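Local atomic coordinates of TetR family transcriptional regulator (PDB entry 5XS9), a protein that probably binds operator DNA as a TetR-type dimer and regulates transcription of biotin-related genes in Mycobacterium smegmatis. Residues H19-L24 against H89-E94; A53-I58 against G103-I108; R134-Y139 against F176-L181. All coordinates share one frame; numbering follows the deposited sequence.

Contact 1 (H19-L24 against H89-E94); sequences HGIADL and HTDGAE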
ATOM      1  N   HIS A  19      12.238  -2.704 -16.521  1.00 47.29           N
ATOM      2  CA  HIS A  19      10.961  -2.716 -17.216  1.00 48.62           C
ATOM      3  C   HIS A  19       9.736  -2.687 -16.372  1.00 54.40           C
ATOM      4  O   HIS A  19       8.668  -2.572 -16.929  1.00 50.84           O
ATOM      5  CB  HIS A  19      10.892  -3.962 -18.126  1.00 54.25           C
ATOM      6  CG  HIS A  19      11.953  -3.981 -19.171  1.00 56.32           C
ATOM      7  ND1 HIS A  19      12.035  -3.019 -20.154  1.00 56.98           N
ATOM      8  CD2 HIS A  19      13.008  -4.808 -19.359  1.00 59.83           C
ATOM      9  CE1 HIS A  19      13.085  -3.262 -20.913  1.00 58.70           C
ATOM     10  NE2 HIS A  19      13.699  -4.331 -20.442  1.00 58.48           N
ATOM     11  N   GLY A  20       9.854  -2.842 -15.050  1.00 49.33           N
ATOM     12  CA  GLY A  20       8.709  -2.792 -14.199  1.00 44.98           C
ATOM     13  C   GLY A  20       8.121  -4.145 -13.881  1.00 46.26           C
ATOM     14  O   GLY A  20       8.354  -5.139 -14.553  1.00 49.22           O
ATOM     15  N   ILE A  21       7.319  -4.150 -12.842  1.00 42.85           N
ATOM     16  CA  ILE A  21       6.780  -5.401 -12.315  1.00 46.06           C
ATOM     17  C   ILE A  21       5.895  -6.141 -13.312  1.00 52.29           C
ATOM     18  O   ILE A  21       5.927  -7.386 -13.362  1.00 44.84           O
ATOM     19  CB  ILE A  21       6.051  -5.170 -10.989  1.00 42.46           C
ATOM     20  CG1 ILE A  21       5.815  -6.495 -10.261  1.00 46.57           C
ATOM     21  CG2 ILE A  21       4.773  -4.310 -11.196  1.00 46.74           C
ATOM     22  CD1 ILE A  21       5.197  -6.334  -8.883  1.00 47.89           C
ATOM     23  N   ALA A  22       5.160  -5.411 -14.151  1.00 48.58           N
ATOM     24  CA  ALA A  22       4.274  -6.092 -15.116  1.00 52.91           C
ATOM     25  C   ALA A  22       5.052  -6.977 -16.148  1.00 50.74           C
ATOM     26  O   ALA A  22       4.584  -8.030 -16.539  1.00 53.94           O
ATOM     27  CB  ALA A  22       3.350  -5.069 -15.808  1.00 53.16           C
ATOM     28  N   ASP A  23       6.260  -6.568 -16.507  1.00 47.64           N
ATOM     29  CA  ASP A  23       7.110  -7.291 -17.439  1.00 47.08           C
ATOM     30  C   ASP A  23       7.904  -8.411 -16.809  1.00 49.73           C
ATOM     31  O   ASP A  23       8.558  -9.126 -17.522  1.00 50.74           O
ATOM     32  CB  ASP A  23       8.111  -6.317 -18.078  1.00 56.14           C
ATOM     33  CG  ASP A  23       7.509  -5.525 -19.233  1.00 62.81           C
ATOM     34  OD1 ASP A  23       8.291  -4.951 -20.016  1.00 69.91           O
ATOM     35  OD2 ASP A  23       6.265  -5.509 -19.360  1.00 55.69           O
ATOM     36  N   LEU A  24       7.907  -8.542 -15.479  1.00 44.10           N
ATOM     37  CA  LEU A  24       8.583  -9.664 -14.837  1.00 46.39           C
ATOM     38  C   LEU A  24       7.678 -10.875 -14.841  1.00 50.62           C
ATOM     39  O   LEU A  24       6.869 -11.046 -13.941  1.00 44.27           O
ATOM     40  CB  LEU A  24       8.971  -9.362 -13.416  1.00 43.67           C
ATOM     41  CG  LEU A  24       9.659 -10.468 -12.645  1.00 51.43           C
ATOM     42  CD1 LEU A  24      10.920 -10.945 -13.360  1.00 54.48           C
ATOM     43  CD2 LEU A  24       9.996  -9.909 -11.283  1.00 48.78           C
ATOM     44  N   HIS A  89      14.609  -0.360  -6.114  1.00 39.89           N
ATOM     45  CA  HIS A  89      14.183  -1.054  -7.295  1.00 36.90           C
ATOM     46  C   HIS A  89      12.854  -0.560  -7.780  1.00 41.72           C
ATOM     47  O   HIS A  89      12.004  -0.247  -6.967  1.00 39.24           O
ATOM     48  CB  HIS A  89      14.092  -2.533  -6.999  1.00 42.61           C
ATOM     49  CG  HIS A  89      15.387  -3.084  -6.505  1.00 43.93           C
ATOM     50  ND1 HIS A  89      16.403  -3.458  -7.358  1.00 46.98           N
ATOM     51  CD2 HIS A  89      15.885  -3.195  -5.246  1.00 43.56           C
ATOM     52  CE1 HIS A  89      17.456  -3.833  -6.652  1.00 45.54           C
ATOM     53  NE2 HIS A  89      17.176  -3.654  -5.370  1.00 46.74           N
ATOM     54  N   THR A  90      12.699  -0.460  -9.109  1.00 39.03           N
ATOM     55  CA  THR A  90      11.429  -0.169  -9.738  1.00 36.39           C
ATOM     56  C   THR A  90      10.291  -1.125  -9.230  1.00 36.66           C
ATOM     57  O   THR A  90      10.416  -2.353  -9.192  1.00 36.85           O
ATOM     58  CB  THR A  90      11.523  -0.355 -11.253  1.00 41.36           C
ATOM     59  OG1 THR A  90      12.675   0.343 -11.746  1.00 40.33           O
ATOM     60  CG2 THR A  90      10.211   0.189 -12.018  1.00 40.48           C
ATOM     61  N   ASP A  91       9.213  -0.514  -8.782  1.00 33.26           N
ATOM     62  CA  ASP A  91       8.002  -1.211  -8.291  1.00 33.93           C
ATOM     63  C   ASP A  91       8.316  -2.078  -7.045  1.00 31.80           C
ATOM     64  O   ASP A  91       7.584  -2.980  -6.681  1.00 37.95           O
ATOM     65  CB  ASP A  91       7.357  -1.975  -9.363  1.00 36.21           C
ATOM     66  CG  ASP A  91       6.822  -1.085 -10.492  1.00 39.84           C
ATOM     67  OD1 ASP A  91       6.279   0.024 -10.277  1.00 41.04           O
ATOM     68  OD2 ASP A  91       6.879  -1.581 -11.588  1.00 38.11           O
ATOM     69  N   GLY A  92       9.386  -1.728  -6.353  1.00 32.26           N
ATOM     70  CA  GLY A  92       9.862  -2.563  -5.228  1.00 35.16           C
ATOM     71  C   GLY A  92       8.891  -2.634  -4.059  1.00 34.13           C
ATOM     72  O   GLY A  92       8.663  -3.712  -3.516  1.00 31.94           O
ATOM     73  N   ALA A  93       8.285  -1.492  -3.702  1.00 31.73           N
ATOM     74  CA  ALA A  93       7.352  -1.517  -2.650  1.00 33.12           C
ATOM     75  C   ALA A  93       6.132  -2.370  -3.022  1.00 31.74           C
ATOM     76  O   ALA A  93       5.648  -3.099  -2.196  1.00 33.12           O
ATOM     77  CB  ALA A  93       6.957  -0.098  -2.216  1.00 34.65           C
ATOM     78  N   GLU A  94       5.649  -2.266  -4.247  1.00 32.16           N
ATOM     79  CA  GLU A  94       4.497  -3.070  -4.700  1.00 38.12           C
ATOM     80  C   GLU A  94       4.823  -4.562  -4.705  1.00 36.32           C
ATOM     81  O   GLU A  94       4.002  -5.397  -4.347  1.00 33.65           O
ATOM     82  CB  GLU A  94       4.087  -2.671  -6.125  1.00 38.89           C
ATOM     83  CG  GLU A  94       2.849  -3.369  -6.613  1.00 43.79           C
ATOM     84  CD  GLU A  94       2.548  -3.066  -8.103  1.00 50.64           C
ATOM     85  OE1 GLU A  94       3.013  -2.025  -8.604  1.00 48.71           O
ATOM     86  OE2 GLU A  94       1.877  -3.888  -8.768  1.00 47.57           O
TER
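One nearly straight hydrogen bond joins the I21 amide to the carboxylate of D91: N of I21 lies 2.9 Å from OD2 of D91, with an N-H...O angle of 172°. The oxygen accepts through its anti lone pair, the one turned away from OD1. With CG beside the backbone N (chi1 -64°), the side chain of D91 is carried across to the peptide that follows G20. G20 leaves helix 5-19 with positive phi, and its CA rests 3.4 Å from OD2 of D91.

The remaining touches are van der Waals. CG2 of I21 lies 3.5 Å from D91 OD2 and reaches the carboxylate of E94, whose extended chain brings OE2 to 3.8 Å from that methyl. On the other flank, CG2 of T90 meets CA of G20 at 4.0 Å, while OG1 of T90 is hydrogen-bonded to the carbonyl of D17 in helix 5-19.

D91 occupies the N-cap position of helix 92-101, third in a type II beta turn from H89 to G92, yet its side chain bonds across the interface instead of capping. This is a seam between the DNA-binding and C-terminal regions of a TetR-family fold, where a helix exit meets a helix start.

Contact 2 (A53-I58 against G103-I108); sequences AVADHI and GQSVVI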
ATOM      1  N   ALA A  53      11.297 -14.666  -4.229  1.00 37.92           N
ATOM      2  CA  ALA A  53      12.748 -14.688  -4.234  1.00 39.30           C
ATOM      3  C   ALA A  53      13.266 -13.346  -4.630  1.00 33.84           C
ATOM      4  O   ALA A  53      14.258 -12.887  -4.134  1.00 35.83           O
ATOM      5  CB  ALA A  53      13.251 -15.736  -5.240  1.00 43.40           C
ATOM      6  N   VAL A  54      12.636 -12.707  -5.601  1.00 34.70           N
ATOM      7  CA  VAL A  54      13.098 -11.409  -5.989  1.00 37.86           C
ATOM      8  C   VAL A  54      12.866 -10.413  -4.793  1.00 39.31           C
ATOM      9  O   VAL A  54      13.733  -9.533  -4.501  1.00 37.83           O
ATOM     10  CB  VAL A  54      12.370 -10.895  -7.235  1.00 39.48           C
ATOM     11  CG1 VAL A  54      12.633  -9.431  -7.420  1.00 38.67           C
ATOM     12  CG2 VAL A  54      12.777 -11.657  -8.476  1.00 37.85           C
ATOM     13  N   ALA A  55      11.714 -10.521  -4.139  1.00 37.85           N
ATOM     14  CA  ALA A  55      11.467  -9.726  -2.859  1.00 41.09           C
ATOM     15  C   ALA A  55      12.616  -9.923  -1.824  1.00 40.33           C
ATOM     16  O   ALA A  55      13.187  -8.947  -1.301  1.00 39.05           O
ATOM     17  CB  ALA A  55      10.122 -10.088  -2.250  1.00 41.06           C
ATOM     18  N   ASP A  56      13.009 -11.181  -1.578  1.00 37.39           N
ATOM     19  CA  ASP A  56      14.099 -11.430  -0.594  1.00 39.95           C
ATOM     20  C   ASP A  56      15.426 -10.932  -1.022  1.00 39.73           C
ATOM     21  O   ASP A  56      16.203 -10.484  -0.207  1.00 40.98           O
ATOM     22  CB  ASP A  56      14.140 -12.870  -0.163  1.00 45.60           C
ATOM     23  CG  ASP A  56      12.913 -13.215   0.635  1.00 45.36           C
ATOM     24  OD1 ASP A  56      12.296 -12.301   1.257  1.00 44.83           O
ATOM     25  OD2 ASP A  56      12.529 -14.356   0.669  1.00 42.92           O
ATOM     26  N   HIS A  57      15.634 -10.865  -2.319  1.00 39.34           N
ATOM     27  CA  HIS A  57      16.880 -10.371  -2.855  1.00 40.11           C
ATOM     28  C   HIS A  57      16.947  -8.862  -2.697  1.00 44.91           C
ATOM     29  O   HIS A  57      17.977  -8.324  -2.286  1.00 42.54           O
ATOM     30  CB  HIS A  57      16.985 -10.769  -4.342  1.00 42.74           C
ATOM     31  CG  HIS A  57      18.242 -10.310  -4.997  1.00 42.38           C
ATOM     32  ND1 HIS A  57      18.253  -9.418  -6.042  1.00 51.88           N
ATOM     33  CD2 HIS A  57      19.529 -10.631  -4.767  1.00 44.33           C
ATOM     34  CE1 HIS A  57      19.497  -9.179  -6.405  1.00 49.79           C
ATOM     35  NE2 HIS A  57      20.290  -9.893  -5.637  1.00 51.76           N
ATOM     36  N   ILE A  58      15.861  -8.185  -3.077  1.00 38.93           N
ATOM     37  CA  ILE A  58      15.632  -6.730  -2.881  1.00 41.64           C
ATOM     38  C   ILE A  58      15.822  -6.333  -1.403  1.00 37.12           C
ATOM     39  O   ILE A  58      16.299  -5.258  -1.097  1.00 41.86           O
ATOM     40  CB  ILE A  58      14.161  -6.370  -3.353  1.00 45.70           C
ATOM     41  CG1 ILE A  58      14.100  -6.275  -4.863  1.00 56.76           C
ATOM     42  CG2 ILE A  58      13.600  -5.072  -2.833  1.00 52.18           C
ATOM     43  CD1 ILE A  58      12.652  -6.244  -5.348  1.00 59.46           C
ATOM     44  N   GLY A 103       2.638 -14.530   1.470  1.00 45.12           N
ATOM     45  CA  GLY A 103       3.485 -15.322   2.331  1.00 47.75           C
ATOM     46  C   GLY A 103       4.804 -15.815   1.725  1.00 51.62           C
ATOM     47  O   GLY A 103       5.396 -16.736   2.289  1.00 41.86           O
ATOM     48  N   GLN A 104       5.315 -15.194   0.646  1.00 41.74           N
ATOM     49  CA  GLN A 104       6.457 -15.735  -0.104  1.00 45.62           C
ATOM     50  C   GLN A 104       7.785 -15.036   0.135  1.00 48.35           C
ATOM     51  O   GLN A 104       8.798 -15.457  -0.442  1.00 49.80           O
ATOM     52  CB  GLN A 104       6.138 -15.750  -1.598  1.00 44.35           C
ATOM     53  CG  GLN A 104       4.983 -16.658  -1.957  1.00 46.66           C
ATOM     54  CD  GLN A 104       5.385 -18.117  -2.204  1.00 47.73           C
ATOM     55  OE1 GLN A 104       6.511 -18.446  -2.168  1.00 53.15           O
ATOM     56  NE2 GLN A 104       4.422 -18.967  -2.448  1.00 54.51           N
ATOM     57  N   SER A 105       7.809 -14.018   0.990  1.00 44.37           N
ATOM     58  CA  SER A 105       9.056 -13.316   1.357  1.00 44.26           C
ATOM     59  C   SER A 105       9.429 -13.713   2.783  1.00 48.53           C
ATOM     60  O   SER A 105       8.713 -13.419   3.717  1.00 51.01           O
ATOM     61  CB  SER A 105       8.907 -11.793   1.285  1.00 43.10           C
ATOM     62  OG  SER A 105      10.004 -11.056   1.873  1.00 43.28           O
ATOM     63  N   VAL A 106      10.607 -14.318   2.922  1.00 47.44           N
ATOM     64  CA  VAL A 106      11.196 -14.666   4.211  1.00 45.75           C
ATOM     65  C   VAL A 106      11.741 -13.418   4.904  1.00 40.55           C
ATOM     66  O   VAL A 106      11.652 -13.285   6.112  1.00 40.65           O
ATOM     67  CB  VAL A 106      12.329 -15.731   3.992  1.00 55.93           C
ATOM     68  CG1 VAL A 106      13.121 -15.992   5.270  1.00 57.77           C
ATOM     69  CG2 VAL A 106      11.688 -17.026   3.494  1.00 52.39           C
ATOM     70  N   VAL A 107      12.324 -12.489   4.170  1.00 35.52           N
ATOM     71  CA  VAL A 107      12.899 -11.384   4.834  1.00 39.22           C
ATOM     72  C   VAL A 107      11.844 -10.495   5.492  1.00 37.44           C
ATOM     73  O   VAL A 107      12.051  -9.988   6.580  1.00 43.24           O
ATOM     74  CB  VAL A 107      13.824 -10.598   3.910  1.00 41.19           C
ATOM     75  CG1 VAL A 107      14.411  -9.425   4.640  1.00 41.90           C
ATOM     76  CG2 VAL A 107      14.984 -11.511   3.419  1.00 45.87           C
ATOM     77  N   ILE A 108      10.730 -10.250   4.827  1.00 39.65           N
ATOM     78  CA  ILE A 108       9.726  -9.372   5.451  1.00 41.36           C
ATOM     79  C   ILE A 108       9.205 -10.002   6.757  1.00 39.03           C
ATOM     80  O   ILE A 108       8.998  -9.316   7.739  1.00 37.41           O
ATOM     81  CB  ILE A 108       8.579  -9.025   4.440  1.00 45.46           C
ATOM     82  CG1 ILE A 108       7.794  -7.834   4.971  1.00 48.24           C
ATOM     83  CG2 ILE A 108       7.689 -10.213   4.198  1.00 50.93           C
ATOM     84  CD1 ILE A 108       8.577  -6.549   4.803  1.00 50.74           C
TER
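D56, on the last turns of helix 47-58, meets the start of helix 106-122 and illustrates how one carboxylate can take up the first amides of a helix. Its CB packs against the V107 side chain, 3.9 Å from CG2. CG follows beside the backbone N (chi1 -67°), a setting that brings the carboxylate up to the first amides of the facing helix. There CG of D56 comes within 3.4 Å of the V106 nitrogen.

The two oxygens then divide the work. OD2 takes the amide of V106 through its syn lone pair, N to O 3.0 Å, at an N-H...O angle of 157°, and also leans on CB of V106. OD1 is gripped twice. OG of S105 donates to it at 2.7 Å from the syn side, 22° out of the carboxylate plane, while N of V107 donates at 2.9 Å from well above the opposite face.

S105 is the N-cap residue, and its hydroxyl works in both directions: besides donating a hydrogen bond to OD1 of D56, OG accepts from N of I108 at 3.1 Å, the capping bond, linking the carboxylate to the next amide of the first turn. CB of A55 rests on CB of S105, and L59 packs against both S105 and V107.

Three donors thus hold the carboxylate, fixing its rotation from both faces. The negative charge sits where the dipole of helix 106-122 is positive, which should stabilise D56 in its ionised form and probably lower its pKa. Together D56 and S105 satisfy the amides of V106, V107 and I108, which the helix itself leaves without backbone acceptors.

Contact 3 (R134-Y139 against F176-L181); sequences RTVIYY and FGLQLL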
ATOM      1  N   ARG A 134       2.894  -5.594  12.421  1.00 31.71           N
ATOM      2  CA  ARG A 134       2.253  -5.488  11.141  1.00 31.17           C
ATOM      3  C   ARG A 134       1.734  -4.068  10.861  1.00 32.68           C
ATOM      4  O   ARG A 134       1.769  -3.601   9.721  1.00 32.33           O
ATOM      5  CB  ARG A 134       1.091  -6.490  11.011  1.00 31.78           C
ATOM      6  CG  ARG A 134       1.614  -7.910  10.732  1.00 37.66           C
ATOM      7  CD  ARG A 134       0.524  -8.885  10.347  1.00 39.73           C
ATOM      8  NE  ARG A 134      -0.430  -9.022  11.399  1.00 47.74           N
ATOM      9  CZ  ARG A 134      -0.436  -9.994  12.334  1.00 57.77           C
ATOM     10  NH1 ARG A 134       0.494 -10.952  12.384  1.00 53.85           N
ATOM     11  NH2 ARG A 134      -1.397  -9.986  13.251  1.00 51.61           N
ATOM     12  N   THR A 135       1.249  -3.396  11.904  1.00 30.31           N
ATOM     13  CA  THR A 135       0.771  -2.038  11.801  1.00 30.67           C
ATOM     14  C   THR A 135       1.882  -1.107  11.230  1.00 30.75           C
ATOM     15  O   THR A 135       1.650  -0.325  10.282  1.00 30.90           O
ATOM     16  CB  THR A 135       0.251  -1.539  13.145  1.00 31.90           C
ATOM     17  OG1 THR A 135      -0.974  -2.278  13.538  1.00 31.19           O
ATOM     18  CG2 THR A 135      -0.099  -0.044  13.030  1.00 30.74           C
ATOM     19  N   VAL A 136       3.065  -1.232  11.792  1.00 28.29           N
ATOM     20  CA  VAL A 136       4.224  -0.491  11.295  1.00 29.64           C
ATOM     21  C   VAL A 136       4.527  -0.875   9.870  1.00 32.96           C
ATOM     22  O   VAL A 136       4.702   0.021   9.017  1.00 29.01           O
ATOM     23  CB  VAL A 136       5.426  -0.725  12.203  1.00 28.87           C
ATOM     24  CG1 VAL A 136       6.728  -0.036  11.676  1.00 30.16           C
ATOM     25  CG2 VAL A 136       5.105  -0.286  13.654  1.00 32.07           C
ATOM     26  N   ILE A 137       4.497  -2.183   9.551  1.00 28.00           N
ATOM     27  CA  ILE A 137       4.796  -2.568   8.179  1.00 29.30           C
ATOM     28  C   ILE A 137       3.779  -2.010   7.213  1.00 32.15           C
ATOM     29  O   ILE A 137       4.155  -1.605   6.097  1.00 28.16           O
ATOM     30  CB  ILE A 137       4.925  -4.112   8.024  1.00 32.00           C
ATOM     31  CG1 ILE A 137       6.170  -4.580   8.710  1.00 39.55           C
ATOM     32  CG2 ILE A 137       4.964  -4.540   6.587  1.00 36.06           C
ATOM     33  CD1 ILE A 137       7.443  -3.959   8.185  1.00 41.53           C
ATOM     34  N   TYR A 138       2.483  -2.106   7.567  1.00 28.04           N
ATOM     35  CA  TYR A 138       1.487  -1.599   6.682  1.00 30.32           C
ATOM     36  C   TYR A 138       1.673  -0.121   6.413  1.00 28.97           C
ATOM     37  O   TYR A 138       1.466   0.331   5.273  1.00 31.79           O
ATOM     38  CB  TYR A 138       0.089  -1.880   7.186  1.00 29.78           C
ATOM     39  CG  TYR A 138      -0.254  -3.331   7.269  1.00 29.90           C
ATOM     40  CD1 TYR A 138       0.050  -4.197   6.248  1.00 31.15           C
ATOM     41  CD2 TYR A 138      -0.967  -3.833   8.369  1.00 34.06           C
ATOM     42  CE1 TYR A 138      -0.261  -5.521   6.362  1.00 33.09           C
ATOM     43  CE2 TYR A 138      -1.338  -5.150   8.453  1.00 30.86           C
ATOM     44  CZ  TYR A 138      -1.011  -5.981   7.438  1.00 34.10           C
ATOM     45  OH  TYR A 138      -1.331  -7.339   7.499  1.00 34.28           O
ATOM     46  N   TYR A 139       2.009   0.626   7.428  1.00 29.03           N
ATOM     47  CA  TYR A 139       2.340   2.030   7.198  1.00 30.65           C
ATOM     48  C   TYR A 139       3.506   2.218   6.185  1.00 29.61           C
ATOM     49  O   TYR A 139       3.427   3.031   5.230  1.00 27.42           O
ATOM     50  CB  TYR A 139       2.637   2.769   8.491  1.00 29.86           C
ATOM     51  CG  TYR A 139       3.366   4.088   8.283  1.00 28.51           C
ATOM     52  CD1 TYR A 139       2.734   5.161   7.696  1.00 28.33           C
ATOM     53  CD2 TYR A 139       4.738   4.208   8.519  1.00 26.20           C
ATOM     54  CE1 TYR A 139       3.395   6.359   7.477  1.00 30.06           C
ATOM     55  CE2 TYR A 139       5.414   5.389   8.252  1.00 28.18           C
ATOM     56  CZ  TYR A 139       4.742   6.481   7.730  1.00 30.70           C
ATOM     57  OH  TYR A 139       5.371   7.728   7.492  1.00 31.16           O
ATOM     58  N   PHE A 176       7.867  11.437  10.170  1.00 30.17           N
ATOM     59  CA  PHE A 176       6.782  11.998  10.977  1.00 31.95           C
ATOM     60  C   PHE A 176       5.751  10.862  11.274  1.00 29.26           C
ATOM     61  O   PHE A 176       5.363  10.710  12.409  1.00 30.24           O
ATOM     62  CB  PHE A 176       6.037  13.131  10.235  1.00 36.45           C
ATOM     63  CG  PHE A 176       4.930  13.715  11.029  1.00 36.95           C
ATOM     64  CD1 PHE A 176       5.168  14.768  11.893  1.00 42.52           C
ATOM     65  CD2 PHE A 176       3.637  13.146  10.982  1.00 38.10           C
ATOM     66  CE1 PHE A 176       4.160  15.254  12.697  1.00 46.02           C
ATOM     67  CE2 PHE A 176       2.643  13.666  11.765  1.00 37.23           C
ATOM     68  CZ  PHE A 176       2.897  14.687  12.636  1.00 40.84           C
ATOM     69  N   GLY A 177       5.435  10.044  10.288  1.00 33.38           N
ATOM     70  CA  GLY A 177       4.468   8.922  10.470  1.00 33.59           C
ATOM     71  C   GLY A 177       5.052   7.851  11.358  1.00 34.10           C
ATOM     72  O   GLY A 177       4.374   7.291  12.189  1.00 33.20           O
ATOM     73  N   LEU A 178       6.322   7.549  11.185  1.00 34.92           N
ATOM     74  CA  LEU A 178       6.995   6.627  12.060  1.00 36.67           C
ATOM     75  C   LEU A 178       6.980   7.090  13.521  1.00 35.70           C
ATOM     76  O   LEU A 178       6.724   6.334  14.464  1.00 38.63           O
ATOM     77  CB  LEU A 178       8.455   6.437  11.654  1.00 42.73           C
ATOM     78  CG  LEU A 178       8.782   5.460  10.539  1.00 44.79           C
ATOM     79  CD1 LEU A 178      10.289   5.208  10.513  1.00 46.29           C
ATOM     80  CD2 LEU A 178       8.065   4.137  10.771  1.00 42.59           C
ATOM     81  N   GLN A 179       7.209   8.349  13.719  1.00 34.24           N
ATOM     82  CA  GLN A 179       7.111   8.897  15.049  1.00 35.92           C
ATOM     83  C   GLN A 179       5.747   8.824  15.699  1.00 31.85           C
ATOM     84  O   GLN A 179       5.656   8.609  16.905  1.00 32.84           O
ATOM     85  CB  GLN A 179       7.657  10.337  15.088  1.00 39.24           C
ATOM     86  CG  GLN A 179       7.922  10.886  16.476  1.00 44.02           C
ATOM     87  CD  GLN A 179       8.902  10.023  17.318  1.00 54.97           C
ATOM     88  OE1 GLN A 179       9.923   9.525  16.830  1.00 55.34           O
ATOM     89  NE2 GLN A 179       8.543   9.802  18.579  1.00 53.85           N
ATOM     90  N   LEU A 180       4.688   9.038  14.956  1.00 32.02           N
ATOM     91  CA  LEU A 180       3.346   8.816  15.467  1.00 32.66           C
ATOM     92  C   LEU A 180       3.168   7.393  15.900  1.00 32.18           C
ATOM     93  O   LEU A 180       2.582   7.158  16.948  1.00 33.50           O
ATOM     94  CB  LEU A 180       2.247   9.046  14.424  1.00 33.96           C
ATOM     95  CG  LEU A 180       1.880  10.461  14.047  1.00 39.70           C
ATOM     96  CD1 LEU A 180       0.803  10.405  12.977  1.00 39.08           C
ATOM     97  CD2 LEU A 180       1.366  11.221  15.258  1.00 35.63           C
ATOM     98  N   LEU A 181       3.647   6.442  15.083  1.00 30.00           N
ATOM     99  CA  LEU A 181       3.549   5.057  15.495  1.00 33.14           C
ATOM    100  C   LEU A 181       4.327   4.740  16.758  1.00 30.61           C
ATOM    101  O   LEU A 181       3.864   4.020  17.601  1.00 28.53           O
ATOM    102  CB  LEU A 181       4.027   4.145  14.364  1.00 32.59           C
ATOM    103  CG  LEU A 181       3.062   4.058  13.202  1.00 36.13           C
ATOM    104  CD1 LEU A 181       3.808   3.402  12.067  1.00 40.72           C
ATOM    105  CD2 LEU A 181       1.847   3.253  13.646  1.00 37.83           C
TER
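Y139 and L181 bring together two antiparallel helices, 129-155 and 170-186, in the C-terminal, all-helical region of this TetR-type fold. Their short segments approach to 10.7 Å between axes, at 166° between chain directions. The Y139 ring projects across the gap because its CG stands anti to the backbone N (chi1 163°). CD1 of L181 meets it obliquely, 3.8 Å from CD2 of Y139, and CD2 of L178 lies 3.9 Å from Y139 CE2, the two side chains crossing at about a right angle.

Beside the ring, the other branch of L181 is used separately: its CD2 touches CG2 of T135 at 3.9 Å. V136 completes the apolar layer, with CG2 4.2 Å from L181 CD1 and CG1 near L178 CD2.

Further out, C79 of helix 71-87 packs against both V136 and L178, and L115 of helix 106-122 packs on V136. The second subunit packs on the same helices: its G177 lies on T135, L181 meets its own counterpart there, and R134 and Y138 bond to Q173 and D146 of that subunit. The contact is therefore part of the dimer interface, probably a four-helix bundle as in TetR-family dimers.

A hydrogen bond between the tyrosine hydroxyl and the carbonyl of F174, three residues before G177, helps to place that hydroxyl against G177, with Y139 OH 3.3 Å from G177 CA and the G177 carbonyl oxygen over one face of the ring.

Seen together, the three contacts show chemistry changing with burial. Contact 1 is a surface seam where one amide-carboxylate bond is accompanied by a few van der Waals touches. Contact 2, partly buried, centres on a carboxylate bonded to two amides and a hydroxyl, with some packing. Contact 3 is apolar and buried by its place in the dimer interface. Contacts 1 and 2 touch directly, H89 CD2 lying 3.6 Å from I58 CG1; their segments alternate along the chain, and each joins the N-terminal helical region to one of two consecutive C-terminal helices, 92-101 and 106-122. Contact 3 lies on the opposite side of the chain's centre from contact 1, about 24 Å away between centres.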